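PDB 2RAD: succinoglycan biosynthesis protein from Bacillus cereus ATCC 14579, which binds calcium and belongs to the erythromycin esterase-like family, so that it may act as a hydrolase. Local coordinates for residues E186-N191 and S243-K248; N214-L219 and T267-P272. One frame throughout, in Å; residues are numbered along the deposited sequence.

Overall arrangement
The chain runs from helix 178-190 through helices 196-206, 213-217 and 223-240 to helix 250-268, all in the largely helical stretch between strands 167-172 and 301-306 of the main sheet. Interaction 1 closes a loop from the end of helix 178-190 to the turn between helices 223-240 and 250-268. Interaction 2 opens inside that loop, at helix 213-217, and closes beyond it, at the end of helix 250-268, so the two cross rather than nest. Their centres lie 31 Å apart and their nearest atoms about 19 Å apart. Together they tie neighbouring helices near both ends of helix 250-268.

Interaction 1: E186-N191 and S243-K248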
loop_
_atom_site.group_PDB
_atom_site.type_symbol
_atom_site.label_atom_id
_atom_site.label_comp_id
_atom_site.label_asym_id
_atom_site.label_seq_id
_atom_site.Cartn_x
_atom_site.Cartn_y
_atom_site.Cartn_z
ATOM N N GLU A 186 4.712 -18.748 20.104
ATOM C CA GLU A 186 4.239 -20.080 19.720
ATOM C C GLU A 186 5.251 -20.875 18.900
ATOM O O GLU A 186 5.335 -22.099 19.028
ATOM C CB GLU A 186 2.926 -19.988 18.929
ATOM C CG GLU A 186 1.679 -19.988 19.787
ATOM C CD GLU A 186 1.599 -21.210 20.691
ATOM O OE1 GLU A 186 1.461 -22.341 20.170
ATOM O OE2 GLU A 186 1.678 -21.041 21.928
ATOM N N TYR A 187 6.015 -20.192 18.052
ATOM C CA TYR A 187 7.001 -20.881 17.232
ATOM C C TYR A 187 8.107 -21.418 18.122
ATOM O O TYR A 187 8.467 -22.595 18.037
ATOM C CB TYR A 187 7.623 -19.943 16.194
ATOM C CG TYR A 187 8.366 -20.682 15.101
ATOM C CD1 TYR A 187 7.665 -21.401 14.121
ATOM C CD2 TYR A 187 9.758 -20.718 15.074
ATOM C CE1 TYR A 187 8.333 -22.143 13.143
ATOM C CE2 TYR A 187 10.438 -21.460 14.099
ATOM C CZ TYR A 187 9.718 -22.174 13.139
ATOM O OH TYR A 187 10.373 -22.944 12.206
ATOM N N ILE A 188 8.650 -20.547 18.967
ATOM C CA ILE A 188 9.713 -20.939 19.875
ATOM C C ILE A 188 9.086 -21.681 21.037
ATOM O O ILE A 188 9.198 -21.269 22.188
ATOM C CB ILE A 188 10.477 -19.718 20.389
ATOM C CG1 ILE A 188 11.008 -18.917 19.206
ATOM C CG2 ILE A 188 11.632 -20.157 21.261
ATOM C CD1 ILE A 188 11.748 -17.670 19.607
ATOM N N LYS A 189 8.400 -22.771 20.712
ATOM C CA LYS A 189 7.730 -23.624 21.689
ATOM C C LYS A 189 7.478 -24.936 20.961
ATOM O O LYS A 189 7.546 -26.018 21.545
ATOM C CB LYS A 189 6.403 -23.004 22.140
ATOM C CG LYS A 189 5.749 -23.710 23.323
ATOM C CD LYS A 189 4.426 -23.056 23.708
ATOM C CE LYS A 189 4.622 -21.637 24.246
ATOM N NZ LYS A 189 3.335 -20.965 24.608
ATOM N N ALA A 190 7.195 -24.824 19.668
ATOM C CA ALA A 190 6.964 -25.989 18.832
ATOM C C ALA A 190 8.312 -26.490 18.330
ATOM O O ALA A 190 8.513 -27.691 18.145
ATOM C CB ALA A 190 6.079 -25.619 17.655
ATOM N N ASN A 191 9.242 -25.558 18.135
ATOM C CA ASN A 191 10.561 -25.898 17.615
ATOM C C ASN A 191 11.752 -25.725 18.556
ATOM O O ASN A 191 12.848 -26.194 18.247
ATOM C CB ASN A 191 10.814 -25.115 16.323
ATOM C CG ASN A 191 9.677 -25.252 15.340
ATOM O OD1 ASN A 191 8.580 -24.741 15.574
ATOM N ND2 ASN A 191 9.921 -25.953 14.240
ATOM N N SER A 243 19.610 -22.803 12.872
ATOM C CA SER A 243 19.918 -24.202 12.626
ATOM C C SER A 243 19.245 -25.148 13.621
ATOM O O SER A 243 19.442 -26.363 13.562
ATOM C CB SER A 243 21.438 -24.377 12.657
ATOM O OG SER A 243 22.015 -23.502 13.610
ATOM N N TYR A 244 18.445 -24.587 14.524
ATOM C CA TYR A 244 17.740 -25.384 15.518
ATOM C C TYR A 244 16.247 -25.065 15.480
ATOM O O TYR A 244 15.461 -25.625 16.250
ATOM C CB TYR A 244 18.297 -25.103 16.924
ATOM C CG TYR A 244 19.811 -25.220 17.043
ATOM C CD1 TYR A 244 20.468 -26.433 16.815
ATOM C CD2 TYR A 244 20.589 -24.109 17.374
ATOM C CE1 TYR A 244 21.868 -26.531 16.911
ATOM C CE2 TYR A 244 21.982 -24.194 17.471
ATOM C CZ TYR A 244 22.615 -25.405 17.237
ATOM O OH TYR A 244 23.990 -25.477 17.316
ATOM N N LEU A 245 15.858 -24.167 14.579
ATOM C CA LEU A 245 14.455 -23.771 14.448
ATOM C C LEU A 245 13.872 -23.996 13.059
ATOM O O LEU A 245 12.930 -23.303 12.669
ATOM C CB LEU A 245 14.281 -22.290 14.807
ATOM C CG LEU A 245 14.228 -21.906 16.286
ATOM C CD1 LEU A 245 14.179 -20.388 16.413
ATOM C CD2 LEU A 245 13.008 -22.545 16.936
ATOM N N ASN A 246 14.416 -24.961 12.322
ATOM C CA ASN A 246 13.941 -25.250 10.971
ATOM C C ASN A 246 14.271 -24.054 10.061
ATOM O O ASN A 246 13.515 -23.715 9.153
ATOM C CB ASN A 246 12.425 -25.505 10.975
ATOM C CG ASN A 246 12.040 -26.823 10.301
ATOM O OD1 ASN A 246 12.483 -27.130 9.190
ATOM N ND2 ASN A 246 11.199 -27.598 10.969
ATOM N N GLY A 247 15.415 -23.428 10.323
ATOM C CA GLY A 247 15.856 -22.272 9.560
ATOM C C GLY A 247 15.404 -22.146 8.113
ATOM O O GLY A 247 14.478 -21.396 7.805
ATOM N N LYS A 248 16.066 -22.873 7.221
ATOM C CA LYS A 248 15.753 -22.835 5.794
ATOM C C LYS A 248 14.271 -23.013 5.427
ATOM O O LYS A 248 13.905 -22.875 4.252
ATOM C CB LYS A 248 16.577 -23.903 5.057
ATOM C CG LYS A 248 18.080 -23.645 5.037
ATOM C CD LYS A 248 18.890 -24.895 4.647
ATOM C CE LYS A 248 18.627 -25.388 3.221
ATOM N NZ LYS A 248 17.317 -26.074 3.055
#
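Y187 and L245 carry this contact: the phenol reaches the loop backbone with its hydroxyl, while L245 CD2 comes obliquely to the ring's rim at CE2, out of the ring plane. With CG anti to the backbone N (chi1 -165°), the Y187 ring extends from the end of helix 178-190 and brings OH to 2.6 Å from L245 O, to which it donates a hydrogen bond. The carbonyl oxygen sits at the ring edge, in the ring plane, whereas the donor is tilted 28° from the carbonyl plane; the C=O...donor angle is 151°. From the same loop, N246 CB comes within 3.5 Å of Y187 OH, and the N246 side chain crosses the phenol at about a right angle.

L245 makes the apolar half of the contact mainly through CD2, which lies 4.0 Å from Y187 CE2 and 3.4 Å from N191 CB. Its other branch is more distant, with CD1 4.5 Å from I188 CG1. N191 and L245 have the nearest CA atoms, 5.5 Å apart. Beyond the pair, Y187 also rests on F252 and I255 of helix 250-268, and L238 of helix 223-240 touches both I188 and L245. Chemically, then, the hydroxyl of the buried Y187 donates a hydrogen bond to the L245 carbonyl while CD2 of the same residue packs on Y187 and N191, so L245 is gripped by both its backbone and its side chain.

Interaction 2: N214-L219 and T267-P272; sequences NTFESL and TMLATP
Two helix C-termini meet here, those of 213-217 and 250-268, with F216 and E217 from the first set against L269 and A270 just beyond the second. The nearest CA atoms are those of E217 and L269, 5.9 Å apart. The F216 side chain carries the apolar part: CB is 3.6 Å from L269 CD2, and ring atom CE2 is 3.5 Å from A270 CB. A chi1 of -161°, which sets the ring beside the carbonyl carbon, carries it past L269 to the alanine methyl. L219 CD1, from its own segment, lies above one face of this ring, offset toward the rim.

E217 supplies the polar link. Its side chain, bent at chi2, brings OE1 to 3.2 Å from A270 N, which donates it a hydrogen bond with an N-H...acceptor angle of 152°. The amide comes from above, 56° out of the carboxylate plane.

Y227 and E223 of helix 223-240 touch the F216 side chain, and the side chain of M268, a selenomethionine, is about 11 Å from that of the calcium ligand E113. Geometrically this is a junction between helix ends, in which an acidic side chain takes a backbone N-H beyond a neighbouring helix beside an aromatic-aliphatic core, within the helical region of this erythromycin esterase-like fold.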
loop_
_atom_site.group_PDB
_atom_site.type_symbol
_atom_site.label_atom_id
_atom_site.label_comp_id
_atom_site.label_asym_id
_atom_site.label_seq_id
_atom_site.Cartn_x
_atom_site.Cartn_y
_atom_site.Cartn_z
ATOM N N ASN A 214 2.329 6.711 19.788
ATOM C CA ASN A 214 2.414 7.728 20.814
ATOM C C ASN A 214 3.020 7.130 22.070
ATOM O O ASN A 214 3.904 7.732 22.683
ATOM C CB ASN A 214 1.033 8.326 21.082
ATOM C CG ASN A 214 0.548 9.197 19.924
ATOM O OD1 ASN A 214 -0.525 9.803 19.981
ATOM N ND2 ASN A 214 1.348 9.262 18.863
ATOM N N THR A 215 2.574 5.928 22.432
ATOM C CA THR A 215 3.079 5.243 23.625
ATOM C C THR A 215 4.593 5.003 23.547
ATOM O O THR A 215 5.235 4.731 24.558
ATOM C CB THR A 215 2.352 3.880 23.856
ATOM O OG1 THR A 215 0.933 4.080 23.842
ATOM C CG2 THR A 215 2.737 3.294 25.210
ATOM N N PHE A 216 5.164 5.111 22.354
ATOM C CA PHE A 216 6.598 4.916 22.204
ATOM C C PHE A 216 7.303 6.270 22.060
ATOM O O PHE A 216 8.235 6.566 22.800
ATOM C CB PHE A 216 6.904 4.043 20.983
ATOM C CG PHE A 216 8.278 3.425 21.003
ATOM C CD1 PHE A 216 8.530 2.269 21.744
ATOM C CD2 PHE A 216 9.325 3.998 20.283
ATOM C CE1 PHE A 216 9.811 1.689 21.764
ATOM C CE2 PHE A 216 10.610 3.428 20.296
ATOM C CZ PHE A 216 10.851 2.274 21.036
ATOM N N GLU A 217 6.854 7.094 21.119
ATOM C CA GLU A 217 7.480 8.398 20.903
ATOM C C GLU A 217 7.592 9.205 22.183
ATOM O O GLU A 217 8.358 10.167 22.251
ATOM C CB GLU A 217 6.719 9.208 19.840
ATOM C CG GLU A 217 7.185 8.934 18.400
ATOM C CD GLU A 217 8.643 9.368 18.136
ATOM O OE1 GLU A 217 9.229 8.940 17.112
ATOM O OE2 GLU A 217 9.198 10.145 18.947
ATOM N N SER A 218 6.834 8.805 23.199
ATOM C CA SER A 218 6.867 9.500 24.476
ATOM C C SER A 218 7.650 8.732 25.548
ATOM O O SER A 218 7.115 8.412 26.606
ATOM C CB SER A 218 5.441 9.785 24.960
ATOM O OG SER A 218 4.730 8.587 25.205
ATOM N N LEU A 219 8.911 8.419 25.255
ATOM C CA LEU A 219 9.788 7.731 26.200
ATOM C C LEU A 219 11.063 8.582 26.305
ATOM O O LEU A 219 10.980 9.811 26.301
ATOM C CB LEU A 219 10.135 6.317 25.712
ATOM C CG LEU A 219 9.050 5.236 25.595
ATOM C CD1 LEU A 219 9.700 3.929 25.170
ATOM C CD2 LEU A 219 8.332 5.058 26.915
ATOM N N THR A 267 12.666 1.139 15.256
ATOM C CA THR A 267 13.660 1.899 14.513
ATOM C C THR A 267 13.254 3.314 14.127
ATOM O O THR A 267 13.964 4.259 14.445
ATOM C CB THR A 267 14.046 1.174 13.189
ATOM O OG1 THR A 267 14.562 -0.131 13.474
ATOM C CG2 THR A 267 15.102 1.974 12.419
HETATM N N MSE A 268 12.133 3.461 13.418
HETATM C CA MSE A 268 11.713 4.787 12.964
HETATM C C MSE A 268 11.303 5.699 14.092
HETATM O O MSE A 268 11.630 6.886 14.080
HETATM C CB MSE A 268 10.588 4.696 11.930
HETATM C CG MSE A 268 9.305 4.049 12.405
HETATM SE SE MSE A 268 7.861 4.241 11.106
HETATM C CE MSE A 268 6.398 3.510 12.155
ATOM N N LEU A 269 10.574 5.154 15.058
ATOM C CA LEU A 269 10.180 5.947 16.205
ATOM C C LEU A 269 11.392 5.923 17.105
ATOM O O LEU A 269 12.046 4.887 17.247
ATOM C CB LEU A 269 9.015 5.314 16.961
ATOM C CG LEU A 269 7.597 5.329 16.416
ATOM C CD1 LEU A 269 7.483 4.402 15.238
ATOM C CD2 LEU A 269 6.661 4.875 17.509
ATOM N N ALA A 270 11.711 7.059 17.704
ATOM C CA ALA A 270 12.842 7.116 18.616
ATOM C C ALA A 270 14.170 6.726 17.991
ATOM O O ALA A 270 14.592 5.568 18.043
ATOM C CB ALA A 270 12.572 6.236 19.825
ATOM N N THR A 271 14.808 7.736 17.421
ATOM C CA THR A 271 16.114 7.694 16.763
ATOM C C THR A 271 16.082 9.063 16.113
ATOM O O THR A 271 17.055 9.824 16.163
ATOM C CB THR A 271 16.251 6.576 15.680
ATOM O OG1 THR A 271 16.476 5.311 16.319
ATOM C CG2 THR A 271 17.436 6.866 14.752
ATOM N N PRO A 272 14.945 9.391 15.482
ATOM C CA PRO A 272 14.871 10.713 14.863
ATOM C C PRO A 272 14.336 11.696 15.923
ATOM O O PRO A 272 13.205 11.554 16.407
ATOM C CB PRO A 272 13.905 10.489 13.698
ATOM C CG PRO A 272 12.974 9.455 14.239
ATOM C CD PRO A 272 13.903 8.495 14.938
#